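Local coordinates for Alr3790 protein (Anabaena sp., PDB 3HIX) that is of unknown function but carries a rhodanese-like domain, a fold used by sulfur-transferring enzymes in its family, at residues A[13-18]-A[47-52]; A[20-25]-A[33-38]; A[27-32]-A[56-61]; A[39-44]-A[66-71]; A[71-76]-A[80-85]. All blocks are in the same frame, centred on the assembly; numbering follows the deposited sequence.

Contact 1 (A[13-18]-A[47-52])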
# COMPACT_ATOMS: atom_id res chain seq x y z
N ALA A 13 5.78 -6.69 13.30
CA ALA A 13 6.24 -7.74 12.34
C ALA A 13 6.48 -7.14 10.96
O ALA A 13 7.60 -7.15 10.46
CB ALA A 13 5.19 -8.85 12.25
N PHE A 14 5.42 -6.62 10.34
CA PHE A 14 5.55 -6.00 9.02
C PHE A 14 4.51 -4.91 8.82
O PHE A 14 3.46 -4.90 9.46
CB PHE A 14 5.41 -7.05 7.92
CG PHE A 14 4.11 -7.81 7.96
CD1 PHE A 14 3.97 -8.94 8.75
CD2 PHE A 14 3.03 -7.37 7.20
CE1 PHE A 14 2.75 -9.64 8.78
CE2 PHE A 14 1.82 -8.06 7.23
CZ PHE A 14 1.68 -9.19 8.02
N THR A 15 4.81 -3.98 7.91
CA THR A 15 3.92 -2.86 7.62
C THR A 15 3.31 -3.03 6.24
O THR A 15 3.98 -3.48 5.32
CB THR A 15 4.70 -1.53 7.67
OG1 THR A 15 5.23 -1.35 8.99
CG2 THR A 15 3.79 -0.35 7.34
N ILE A 16 2.04 -2.69 6.11
CA ILE A 16 1.36 -2.82 4.82
C ILE A 16 1.09 -1.43 4.25
O ILE A 16 0.57 -0.55 4.93
CB ILE A 16 0.04 -3.61 4.99
CG1 ILE A 16 0.34 -5.00 5.56
CG2 ILE A 16 -0.68 -3.71 3.65
CD1 ILE A 16 -0.88 -5.86 5.82
N LEU A 17 1.46 -1.24 2.98
CA LEU A 17 1.27 0.05 2.32
C LEU A 17 0.31 -0.09 1.15
O LEU A 17 0.43 -1.02 0.35
CB LEU A 17 2.61 0.59 1.80
CG LEU A 17 3.76 0.75 2.80
CD1 LEU A 17 4.91 1.49 2.13
CD2 LEU A 17 3.30 1.50 4.05
N ASP A 18 -0.65 0.82 1.08
CA ASP A 18 -1.65 0.84 0.01
C ASP A 18 -1.18 1.99 -0.88
O ASP A 18 -1.22 3.14 -0.46
CB ASP A 18 -3.04 1.15 0.59
CG ASP A 18 -4.15 1.02 -0.44
OD1 ASP A 18 -3.89 1.25 -1.64
OD2 ASP A 18 -5.30 0.70 -0.05
N SER A 47 10.44 9.20 5.15
CA SER A 47 10.33 10.00 6.36
C SER A 47 9.56 9.31 7.48
O SER A 47 9.62 9.74 8.63
CB SER A 47 9.67 11.34 6.06
OG SER A 47 8.28 11.18 5.83
N SER A 48 8.86 8.23 7.16
CA SER A 48 8.05 7.53 8.15
C SER A 48 8.52 6.14 8.53
O SER A 48 8.21 5.64 9.62
CB SER A 48 6.60 7.42 7.67
OG SER A 48 6.10 8.67 7.24
N LEU A 49 9.28 5.49 7.65
CA LEU A 49 9.71 4.12 7.91
C LEU A 49 11.21 3.91 7.79
O LEU A 49 11.87 4.52 6.95
CB LEU A 49 9.01 3.18 6.93
CG LEU A 49 7.49 3.34 6.76
CD1 LEU A 49 7.02 2.54 5.55
CD2 LEU A 49 6.79 2.87 8.03
N GLU A 50 11.75 3.03 8.63
CA GLU A 50 13.17 2.71 8.58
C GLU A 50 13.36 1.72 7.43
O GLU A 50 12.50 0.88 7.18
CB GLU A 50 13.66 2.09 9.89
CG GLU A 50 12.67 1.19 10.59
CD GLU A 50 11.73 1.98 11.48
OE1 GLU A 50 12.23 2.68 12.39
OE2 GLU A 50 10.50 1.90 11.26
N LYS A 51 14.50 1.82 6.77
CA LYS A 51 14.79 0.97 5.62
C LYS A 51 14.98 -0.52 5.91
O LYS A 51 15.00 -1.33 4.98
CB LYS A 51 16.00 1.53 4.88
CG LYS A 51 15.75 2.94 4.35
CD LYS A 51 17.04 3.61 3.90
CE LYS A 51 16.81 5.07 3.56
NZ LYS A 51 15.89 5.21 2.41
N SER A 52 15.10 -0.88 7.18
CA SER A 52 15.27 -2.28 7.55
C SER A 52 13.93 -2.95 7.82
O SER A 52 13.85 -4.17 7.99
CB SER A 52 16.15 -2.39 8.80
OG SER A 52 15.61 -1.60 9.85
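Thr15 and Leu17 of strand 15-18 both meet the 47-52 segment at one residue, Leu49. Before it come Ser47 and Ser48, the last residues of helix 41-48. Their hydroxyls turn back to the carbonyl oxygen of Arg44, a common role for serine in a final helical turn, where a short side chain can follow its own helix. Leu49 is the first residue to leave helical backbone angles, and its side chain turns in toward the strand. It reaches Leu17 tip to tip, with Leu49 CD1 4.1 Å from Leu17 CD2 and 4.2 Å from Leu17 CD1, so one methyl rests against both ends of the opposing fork. The other branch comes more loosely to the strand, Leu49 CD2 lying 4.5 Å from Thr15 CG2. With CG of Leu49 anti to its carbonyl carbon (chi1 -48°), the fork swings toward Leu17. Ile55 of strand 55-58 touches both leucines, and branched aliphatic side chains suit this buried place.

This is the α/β rhodanese fold, in which strand 15-18 lies inside the parallel sheet and alternate residues serve its two faces. Thr15 and Leu17 therefore point to the side of Leu49, while Ile16 packs against Ile30. Thr15 suits the border, its methyl turned inward and OG1 weakly bonded to Arg53. Farther along, Glu50 forms a salt bridge with Arg53, and Lys51 NZ bonds to the carbonyl oxygen of Ala75.

Contact 2 (A[20-25]-A[33-38]); sequences RDRSTY and AMAMPI
The ring of Tyr25 lies flat against Ala35, whose CB stands 3.6 Å from the ring centroid and only 5° off the ring normal, an almost centred CH-pi contact. His29 stacks on the opposite face, and at the edge, near the ring plane, is the carbonyl oxygen of Ala33. Tyr25 OH donates to Ala33 O at 2.8 Å, tilted 22° from the carbonyl plane. The hydroxyl bond and the centred methyl together fix both the position and the rotation of the ring. Arg22 CD approaches Ala35 CB at 4.1 Å; the bend at chi2 (55°) brings the chain alongside the Tyr25 ring, CE1 lying over one guanidinium face toward its rim. The guanidinium of Arg20 has Thr24 CG2 on one face, and its NH2 goes to Asp18 in a salt bridge and to the carbonyl oxygen of Gly28.

In this rhodanese-like domain the contact packs the start of the short helix 22-26 against strand 34-35, an outermost strand of the parallel sheet within the chain. Alanine suits the strand here, its single methyl letting the ring lie close to the backbone, with Tyr25 CE2 3.6 Å from Ala35 N. Past the strand, Pro37 takes over, its CG 3.5 Å from Arg20 O and 3.9 Å from Arg22 N. The ring of Pro37 thus packs on the backbone just where the loop turns into the helix, and it also touches Arg44 of helix 41-48.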
# COMPACT_ATOMS: atom_id res chain seq x y z
N ARG A 20 -2.50 2.79 -3.86
CA ARG A 20 -3.56 3.25 -4.75
C ARG A 20 -3.93 4.69 -4.41
O ARG A 20 -3.47 5.25 -3.41
CB ARG A 20 -4.80 2.37 -4.61
CG ARG A 20 -4.55 0.90 -4.94
CD ARG A 20 -5.76 0.05 -4.58
NE ARG A 20 -6.12 0.20 -3.17
CZ ARG A 20 -7.29 -0.16 -2.65
NH1 ARG A 20 -8.22 -0.70 -3.43
NH2 ARG A 20 -7.56 0.07 -1.37
N ASP A 21 -4.76 5.29 -5.25
CA ASP A 21 -5.23 6.66 -5.06
C ASP A 21 -5.90 6.72 -3.68
O ASP A 21 -6.61 5.79 -3.30
CB ASP A 21 -6.25 6.99 -6.14
CG ASP A 21 -6.27 8.46 -6.48
OD1 ASP A 21 -5.24 8.98 -6.95
OD2 ASP A 21 -7.33 9.10 -6.28
N ARG A 22 -5.67 7.80 -2.94
CA ARG A 22 -6.26 7.94 -1.61
C ARG A 22 -7.79 7.80 -1.63
O ARG A 22 -8.39 7.34 -0.66
CB ARG A 22 -5.87 9.29 -1.00
CG ARG A 22 -6.57 9.60 0.34
CD ARG A 22 -6.37 8.49 1.36
NE ARG A 22 -7.26 8.62 2.51
CZ ARG A 22 -6.92 9.14 3.68
NH1 ARG A 22 -5.69 9.61 3.88
NH2 ARG A 22 -7.80 9.19 4.67
N SER A 23 -8.40 8.21 -2.74
CA SER A 23 -9.85 8.13 -2.87
C SER A 23 -10.26 6.67 -2.84
O SER A 23 -11.30 6.31 -2.31
CB SER A 23 -10.31 8.75 -4.20
OG SER A 23 -9.94 7.93 -5.30
N THR A 24 -9.42 5.83 -3.44
CA THR A 24 -9.64 4.40 -3.51
C THR A 24 -9.44 3.80 -2.12
O THR A 24 -10.22 2.96 -1.67
CB THR A 24 -8.67 3.75 -4.50
OG1 THR A 24 -8.81 4.37 -5.78
CG2 THR A 24 -8.96 2.26 -4.64
N TYR A 25 -8.39 4.25 -1.45
CA TYR A 25 -8.08 3.78 -0.10
C TYR A 25 -9.30 3.98 0.80
O TYR A 25 -9.71 3.06 1.52
CB TYR A 25 -6.85 4.54 0.41
CG TYR A 25 -6.47 4.30 1.86
CD1 TYR A 25 -7.00 5.09 2.88
CD2 TYR A 25 -5.52 3.32 2.19
CE1 TYR A 25 -6.59 4.91 4.21
CE2 TYR A 25 -5.11 3.14 3.52
CZ TYR A 25 -5.65 3.94 4.52
OH TYR A 25 -5.23 3.77 5.82
N ALA A 33 -3.40 -0.95 7.01
CA ALA A 33 -2.50 -0.52 5.95
C ALA A 33 -2.41 1.00 5.94
O ALA A 33 -3.37 1.68 6.27
CB ALA A 33 -3.00 -1.02 4.60
N MSE A 34 -1.24 1.52 5.57
CA MSE A 34 -1.03 2.96 5.50
C MSE A 34 -1.26 3.48 4.09
O MSE A 34 -0.90 2.82 3.11
CB MSE A 34 0.40 3.30 5.91
CG MSE A 34 0.84 2.70 7.22
SE MSE A 34 2.68 3.22 7.54
CE MSE A 34 2.39 5.09 7.89
N ALA A 35 -1.87 4.66 3.99
CA ALA A 35 -2.13 5.28 2.71
C ALA A 35 -0.85 5.95 2.19
O ALA A 35 -0.37 6.92 2.76
CB ALA A 35 -3.22 6.32 2.84
N MSE A 36 -0.32 5.43 1.09
CA MSE A 36 0.88 6.02 0.51
C MSE A 36 0.81 5.92 -1.00
O MSE A 36 1.47 5.09 -1.61
CB MSE A 36 2.14 5.33 1.05
CG MSE A 36 2.57 5.86 2.44
SE MSE A 36 4.38 5.29 2.92
CE MSE A 36 4.37 5.76 4.79
N PRO A 37 -0.01 6.78 -1.62
CA PRO A 37 -0.18 6.81 -3.07
C PRO A 37 1.16 6.91 -3.80
O PRO A 37 2.08 7.58 -3.33
CB PRO A 37 -1.06 8.04 -3.28
CG PRO A 37 -1.89 8.07 -2.03
CD PRO A 37 -0.86 7.79 -0.97
N ILE A 38 1.25 6.25 -4.95
CA ILE A 38 2.46 6.22 -5.77
C ILE A 38 3.24 7.53 -5.85
O ILE A 38 4.45 7.56 -5.62
CB ILE A 38 2.13 5.75 -7.22
CG1 ILE A 38 2.11 4.22 -7.29
CG2 ILE A 38 3.16 6.30 -8.20
CD1 ILE A 38 3.48 3.57 -7.21

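Contact 3 (A[27-32]-A[56-61]). With MN (manganese (II) ion), chain D.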
# COMPACT_ATOMS: atom_id res chain seq x y z
N ASP A 27 -12.41 3.98 0.15
CA ASP A 27 -13.50 3.06 -0.17
C ASP A 27 -13.30 1.68 0.42
O ASP A 27 -14.20 0.84 0.37
CB ASP A 27 -13.66 2.89 -1.69
CG ASP A 27 -14.14 4.15 -2.37
OD1 ASP A 27 -14.70 5.00 -1.65
OD2 ASP A 27 -13.97 4.27 -3.60
N GLY A 28 -12.11 1.44 0.95
CA GLY A 28 -11.81 0.15 1.52
C GLY A 28 -10.36 -0.25 1.33
O GLY A 28 -9.84 -0.28 0.21
N HIS A 29 -9.70 -0.56 2.43
CA HIS A 29 -8.31 -0.97 2.38
C HIS A 29 -8.05 -2.06 3.41
O HIS A 29 -8.89 -2.32 4.27
CB HIS A 29 -7.39 0.23 2.66
CG HIS A 29 -7.64 0.90 3.97
ND1 HIS A 29 -7.11 0.45 5.16
CD2 HIS A 29 -8.36 2.00 4.28
CE1 HIS A 29 -7.48 1.25 6.14
NE2 HIS A 29 -8.24 2.20 5.64
N ILE A 30 -6.89 -2.70 3.31
CA ILE A 30 -6.51 -3.74 4.25
C ILE A 30 -6.40 -3.09 5.62
O ILE A 30 -5.79 -2.03 5.79
CB ILE A 30 -5.15 -4.37 3.84
CG1 ILE A 30 -5.32 -5.17 2.55
CG2 ILE A 30 -4.60 -5.25 4.96
CD1 ILE A 30 -4.05 -5.87 2.07
N MSE A 31 -7.02 -3.72 6.61
CA MSE A 31 -7.00 -3.18 7.96
C MSE A 31 -5.57 -2.92 8.41
O MSE A 31 -4.72 -3.80 8.34
CB MSE A 31 -7.68 -4.16 8.93
CG MSE A 31 -7.73 -3.69 10.38
SE MSE A 31 -8.81 -4.89 11.48
CE MSE A 31 -10.54 -4.50 10.71
N GLY A 32 -5.32 -1.70 8.87
CA GLY A 32 -4.00 -1.35 9.34
C GLY A 32 -3.01 -0.88 8.28
O GLY A 32 -1.91 -0.45 8.61
N TYR A 56 5.17 -4.53 3.04
CA TYR A 56 4.36 -5.26 2.10
C TYR A 56 3.47 -4.24 1.41
O TYR A 56 2.78 -3.46 2.05
CB TYR A 56 3.58 -6.34 2.84
CG TYR A 56 4.51 -7.42 3.34
CD1 TYR A 56 4.63 -8.63 2.66
CD2 TYR A 56 5.35 -7.19 4.43
CE1 TYR A 56 5.58 -9.58 3.04
CE2 TYR A 56 6.31 -8.13 4.82
CZ TYR A 56 6.42 -9.32 4.12
OH TYR A 56 7.39 -10.23 4.48
N VAL A 57 3.54 -4.23 0.08
CA VAL A 57 2.78 -3.27 -0.69
C VAL A 57 1.78 -3.88 -1.64
O VAL A 57 1.97 -4.99 -2.15
CB VAL A 57 3.72 -2.37 -1.52
CG1 VAL A 57 4.84 -1.82 -0.65
CG2 VAL A 57 4.30 -3.16 -2.66
N TYR A 58 0.71 -3.13 -1.88
CA TYR A 58 -0.31 -3.54 -2.82
C TYR A 58 -0.85 -2.27 -3.46
O TYR A 58 -0.94 -1.22 -2.82
CB TYR A 58 -1.43 -4.35 -2.14
CG TYR A 58 -2.38 -3.58 -1.24
CD1 TYR A 58 -3.61 -3.13 -1.72
CD2 TYR A 58 -2.08 -3.37 0.10
CE1 TYR A 58 -4.52 -2.48 -0.88
CE2 TYR A 58 -2.98 -2.72 0.95
CZ TYR A 58 -4.19 -2.28 0.46
OH TYR A 58 -5.06 -1.62 1.29
N GLY A 59 -1.15 -2.36 -4.75
CA GLY A 59 -1.70 -1.24 -5.47
C GLY A 59 -2.86 -1.79 -6.27
O GLY A 59 -3.36 -2.87 -5.96
N ALA A 60 -3.28 -1.06 -7.30
CA ALA A 60 -4.38 -1.50 -8.14
C ALA A 60 -3.86 -2.22 -9.37
O ALA A 60 -3.77 -1.64 -10.45
CB ALA A 60 -5.21 -0.29 -8.55
N GLY A 61 -3.53 -3.50 -9.20
CA GLY A 61 -3.01 -4.29 -10.30
C GLY A 61 -1.54 -4.63 -10.12
O GLY A 61 -0.84 -3.97 -9.35
MN MN D . -15.61 6.89 -2.15
O HOH W 1 -15.47 6.39 -4.41
O HOH W 2 -13.43 7.73 -2.43
O HOH W 3 -17.59 6.18 -1.75
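Ile30 and Tyr58 pass one another in opposite directions, and this pair forms the compact part of the contact. The isoleucine lays its outer methyl over one face of the phenol, offset toward the rim: Ile30 CD1 is 3.5 Å from Tyr58 CE2. Seen from the ring centroid, this CH-pi contact is 27° off the normal. At the ring's far end, Ile30 N donates to Tyr58 OH at 2.9 Å with a nearly straight N-H...O angle of 169°. Tyr58 CG sits between the backbone N and the carbonyl carbon (chi1 72°), a setting that sends the ring across toward strand 29-30. Tyrosine suits this buried place because it offers an apolar face to Ile30 and an oxygen to a main-chain N-H; that oxygen also has a weak bond to Asp18. His29 contributes its CB, 3.3 Å from Tyr58 OH, while its ring leads away, ND1 bonding to Ile30 O and NE2 to Glu100, probably also part of the tag-derived tail.

In the rhodanese fold strand 55-58 runs into the loop that, in active relatives, carries the catalytic cysteine; Gly59 follows directly here, and no cysteine occurs in the chain. Gly28, with positive phi, turns the other segment out of its helix.

Toward that end the contact opens out. Asp27 is exposed. Its OD1 binds a manganese ion that three waters also ligate, and OD2 takes a hydrogen bond from one of them. His102 and His104, from what is evidently a C-terminal purification tag, complete the site.

Contact 4 (A[39-44]-A[66-71])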
# COMPACT_ATOMS: atom_id res chain seq x y z
N GLU A 39 2.54 8.61 -6.19
CA GLU A 39 3.19 9.91 -6.33
C GLU A 39 3.95 10.41 -5.11
O GLU A 39 4.93 11.14 -5.26
CB GLU A 39 2.17 10.96 -6.76
CG GLU A 39 1.54 10.73 -8.13
CD GLU A 39 0.62 9.52 -8.18
OE1 GLU A 39 0.08 9.14 -7.11
OE2 GLU A 39 0.43 8.95 -9.28
N ASP A 40 3.53 10.03 -3.90
CA ASP A 40 4.21 10.48 -2.69
C ASP A 40 4.88 9.36 -1.90
O ASP A 40 5.41 9.58 -0.82
CB ASP A 40 3.24 11.20 -1.76
CG ASP A 40 2.89 12.59 -2.25
OD1 ASP A 40 3.83 13.39 -2.46
OD2 ASP A 40 1.69 12.88 -2.42
N LEU A 41 4.86 8.16 -2.46
CA LEU A 41 5.43 6.99 -1.80
C LEU A 41 6.86 7.10 -1.28
O LEU A 41 7.10 6.93 -0.08
CB LEU A 41 5.33 5.79 -2.73
CG LEU A 41 5.88 4.47 -2.19
CD1 LEU A 41 5.19 4.07 -0.88
CD2 LEU A 41 5.68 3.42 -3.25
N VAL A 42 7.82 7.35 -2.16
CA VAL A 42 9.20 7.45 -1.70
C VAL A 42 9.37 8.50 -0.60
O VAL A 42 10.05 8.25 0.39
CB VAL A 42 10.17 7.75 -2.86
CG1 VAL A 42 11.59 7.91 -2.33
CG2 VAL A 42 10.13 6.62 -3.88
N ASP A 43 8.77 9.67 -0.77
CA ASP A 43 8.87 10.73 0.24
C ASP A 43 8.33 10.29 1.59
O ASP A 43 9.04 10.33 2.60
CB ASP A 43 8.10 11.97 -0.20
CG ASP A 43 8.77 12.72 -1.32
OD1 ASP A 43 9.99 12.56 -1.49
OD2 ASP A 43 8.07 13.47 -2.02
N ARG A 44 7.08 9.85 1.61
CA ARG A 44 6.46 9.42 2.85
C ARG A 44 7.15 8.25 3.53
O ARG A 44 7.37 8.28 4.75
CB ARG A 44 4.99 9.08 2.61
CG ARG A 44 4.13 10.26 2.21
CD ARG A 44 2.68 9.84 2.16
NE ARG A 44 1.80 10.94 1.78
CZ ARG A 44 0.48 10.81 1.67
NH1 ARG A 44 -0.10 9.64 1.90
NH2 ARG A 44 -0.27 11.86 1.33
N SER A 66 4.20 -3.54 -8.80
CA SER A 66 5.61 -3.68 -9.18
C SER A 66 6.32 -2.34 -9.21
O SER A 66 7.45 -2.22 -8.75
CB SER A 66 5.74 -4.34 -10.55
OG SER A 66 5.47 -5.72 -10.48
N GLN A 67 5.66 -1.33 -9.77
CA GLN A 67 6.26 0.01 -9.83
C GLN A 67 6.62 0.49 -8.42
O GLN A 67 7.73 0.95 -8.18
CB GLN A 67 5.29 1.01 -10.47
CG GLN A 67 5.79 2.45 -10.41
CD GLN A 67 4.80 3.47 -10.95
OE1 GLN A 67 5.06 4.67 -10.96
NE2 GLN A 67 3.64 2.99 -11.41
N ALA A 68 5.68 0.37 -7.50
CA ALA A 68 5.90 0.79 -6.12
C ALA A 68 7.04 0.02 -5.45
O ALA A 68 7.89 0.60 -4.76
CB ALA A 68 4.60 0.63 -5.32
N VAL A 69 7.09 -1.30 -5.65
CA VAL A 69 8.14 -2.11 -5.04
C VAL A 69 9.51 -1.71 -5.58
O VAL A 69 10.48 -1.64 -4.84
CB VAL A 69 7.93 -3.61 -5.30
CG1 VAL A 69 9.08 -4.41 -4.70
CG2 VAL A 69 6.61 -4.06 -4.70
N ASN A 70 9.58 -1.45 -6.88
CA ASN A 70 10.84 -1.06 -7.51
C ASN A 70 11.27 0.31 -6.97
O ASN A 70 12.45 0.53 -6.68
CB ASN A 70 10.67 -1.04 -9.03
CG ASN A 70 10.54 -2.44 -9.63
OD1 ASN A 70 10.04 -2.62 -10.74
ND2 ASN A 70 11.02 -3.44 -8.90
N LEU A 71 10.33 1.24 -6.83
CA LEU A 71 10.64 2.56 -6.29
C LEU A 71 11.19 2.50 -4.87
O LEU A 71 12.15 3.20 -4.54
CB LEU A 71 9.39 3.45 -6.28
CG LEU A 71 8.92 4.03 -7.60
CD1 LEU A 71 7.51 4.57 -7.45
CD2 LEU A 71 9.88 5.13 -8.04
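Apolar contacts carry the meeting of helices 41-48 and 62-74, and the tighter of the two pairs joins Leu41 to Ala68. Leu41 CD2 lies 3.6 Å from Ala68 CB and 3.9 Å from the Ala68 carbonyl oxygen, so a single methyl covers both the small side chain and the alanine's own carbonyl. CG of Leu41 stands trans to the backbone N (chi1 180°), which directs the fork straight across the gap between the helices. Alanine fits opposite it because its one methyl lets the other helix come near; the CA atoms of Leu41 and Ala68 are 7.6 Å apart. The next residue, Val42, meets Leu71, one turn beyond Ala68, the two side chains crossing at about a right angle. Here Val42 CG2 touches the root of the leucine, 4.0 Å from Leu71 CB, while the leucine's own fork goes on past it. A beta-branched residue such as valine serves this partly exposed margin well, as it keeps its methyls close to the helix.

Polar bonds run within each helix. Arg44 N bonds to Asp40 O at 3.0 Å, and Leu71 N to Gln67 O at 2.9 Å. The side chain of Arg44 reaches back to Ala35 through a weak bond.

Both helices lie on the same side of the parallel sheet of this rhodanese-like domain. With aliphatic groups doing the touching, and two carbonyl oxygens merely packed against, the fit between them depends on shape and on keeping apolar surface from water, and it demands no particular direction, as a polar bond would.

Contact 5 (A[71-76]-A[80-85]); sequences LLRSAG and VSELKG
The backbones draw closest at Arg73 and Val80, whose CA atoms are 6.6 Å apart, where helix 62-74 ends in a Schellman motif and the chain turns back into strand 80-82. This is the second half of a beta-alpha-beta crossover in the rhodanese-like sheet, strand 55-58 supplying the first. Gly76 closes the helix with positive phi, which glycine adopts with ease, and its N bonds to Arg73 O. Val80 is the side chain around which the turn packs. Its CG1 meets Leu72 CD1 at 3.8 Å and its CG2 meets Leu72 CB, also at 3.8 Å, the two side chains crossing at about a right angle. Leucine and valine suit a place where helix lies on sheet, and Val57 and Val69 pack on Val80 as well.

Arg73 lies on the outer side of the same valine. Its aliphatic part passes over, with CG 4.0 Å from Val80 CB, and the extended chain (chi2 -176°, chi3 -177°) brings the guanidinium to the strand's backbone. Arg73 NH2 donates to Val80 O at 2.7 Å, arriving nearly along the C=O axis with the oxygen in the guanidinium plane; NE adds a weak second bond to that oxygen. Arginine suits this exposed edge: its methylenes cover the valine and its N-H groups reach the carbonyl. Glu82 has the opposite charge, but its OE2 lies 4.4 Å from Arg73 NH2 and well out of the guanidinium plane.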
# COMPACT_ATOMS: atom_id res chain seq x y z
N LEU A 71 10.33 1.24 -6.83
CA LEU A 71 10.64 2.56 -6.29
C LEU A 71 11.19 2.50 -4.87
O LEU A 71 12.15 3.20 -4.54
CB LEU A 71 9.39 3.45 -6.28
CG LEU A 71 8.92 4.03 -7.60
CD1 LEU A 71 7.51 4.57 -7.45
CD2 LEU A 71 9.88 5.13 -8.04
N LEU A 72 10.60 1.66 -4.03
CA LEU A 72 11.04 1.54 -2.64
C LEU A 72 12.40 0.86 -2.54
O LEU A 72 13.26 1.28 -1.76
CB LEU A 72 10.00 0.77 -1.81
CG LEU A 72 8.69 1.52 -1.58
CD1 LEU A 72 7.67 0.59 -0.92
CD2 LEU A 72 8.93 2.75 -0.70
N ARG A 73 12.61 -0.19 -3.32
CA ARG A 73 13.89 -0.88 -3.28
C ARG A 73 14.99 0.04 -3.80
O ARG A 73 16.09 0.07 -3.25
CB ARG A 73 13.84 -2.16 -4.10
CG ARG A 73 12.99 -3.25 -3.48
CD ARG A 73 13.05 -4.54 -4.29
NE ARG A 73 12.18 -5.57 -3.73
CZ ARG A 73 11.77 -6.64 -4.40
NH1 ARG A 73 12.15 -6.83 -5.66
NH2 ARG A 73 10.95 -7.51 -3.83
N SER A 74 14.69 0.81 -4.85
CA SER A 74 15.68 1.72 -5.40
C SER A 74 15.96 2.85 -4.41
O SER A 74 17.01 3.48 -4.47
CB SER A 74 15.19 2.31 -6.73
OG SER A 74 15.11 1.31 -7.72
N ALA A 75 15.03 3.09 -3.49
CA ALA A 75 15.20 4.14 -2.49
C ALA A 75 16.02 3.66 -1.29
O ALA A 75 16.32 4.43 -0.39
CB ALA A 75 13.85 4.65 -2.02
N GLY A 76 16.36 2.38 -1.28
CA GLY A 76 17.15 1.86 -0.18
C GLY A 76 16.42 0.97 0.81
O GLY A 76 17.02 0.55 1.79
N VAL A 80 11.14 -5.26 0.72
CA VAL A 80 9.87 -4.84 0.14
C VAL A 80 9.32 -5.97 -0.69
O VAL A 80 10.00 -6.46 -1.59
CB VAL A 80 10.06 -3.61 -0.77
CG1 VAL A 80 8.70 -3.06 -1.21
CG2 VAL A 80 10.86 -2.53 -0.03
N SER A 81 8.11 -6.40 -0.38
CA SER A 81 7.50 -7.49 -1.12
C SER A 81 6.10 -7.10 -1.56
O SER A 81 5.49 -6.19 -1.00
CB SER A 81 7.47 -8.76 -0.28
OG SER A 81 7.01 -8.49 1.02
N GLU A 82 5.61 -7.80 -2.57
CA GLU A 82 4.31 -7.56 -3.15
C GLU A 82 3.23 -8.48 -2.57
O GLU A 82 3.49 -9.64 -2.25
CB GLU A 82 4.40 -7.79 -4.66
CG GLU A 82 5.59 -7.06 -5.30
CD GLU A 82 6.35 -7.89 -6.32
OE1 GLU A 82 6.05 -7.78 -7.52
OE2 GLU A 82 7.24 -8.66 -5.90
N LEU A 83 2.03 -7.94 -2.38
CA LEU A 83 0.91 -8.76 -1.94
C LEU A 83 0.16 -9.03 -3.23
O LEU A 83 -0.64 -8.21 -3.68
CB LEU A 83 -0.00 -8.01 -0.96
CG LEU A 83 0.50 -7.82 0.47
CD1 LEU A 83 -0.55 -7.05 1.24
CD2 LEU A 83 0.77 -9.18 1.14
N LYS A 84 0.48 -10.17 -3.85
CA LYS A 84 -0.13 -10.59 -5.11
C LYS A 84 -1.66 -10.61 -5.06
O LYS A 84 -2.26 -11.15 -4.13
CB LYS A 84 0.39 -11.97 -5.52
CG LYS A 84 1.85 -11.99 -5.95
CD LYS A 84 2.80 -12.25 -4.79
CE LYS A 84 3.20 -13.72 -4.73
NZ LYS A 84 3.91 -14.15 -5.97
N GLY A 85 -2.27 -10.03 -6.09
CA GLY A 85 -3.72 -9.98 -6.15
C GLY A 85 -4.32 -8.81 -5.40
O GLY A 85 -5.53 -8.57 -5.47

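All five contacts belong to one rhodanese-like domain built on a parallel sheet ordered 34-35, 15-18, 55-58, 80-82. Contact 2 is nested inside the loop closed by contact 1, contact 3 crosses contacts 1 and 2, and contact 4 crosses 1 and 3; contact 5 follows contact 4, sharing Leu71 and helix 62-74. Contacts 2 and 3 have centres about 7 Å apart, joined where Arg20 bonds to Gly28; contacts 4 and 5 are about 8 Å apart. Contact 1 links these groups through strand 15-18, reaching Tyr58 through Asp18 and Leu72 through Leu17. Helices 41-48 and 62-74 pack on one face of the sheet, while contacts 2 and 3 lead toward a manganese site completed by tag histidines.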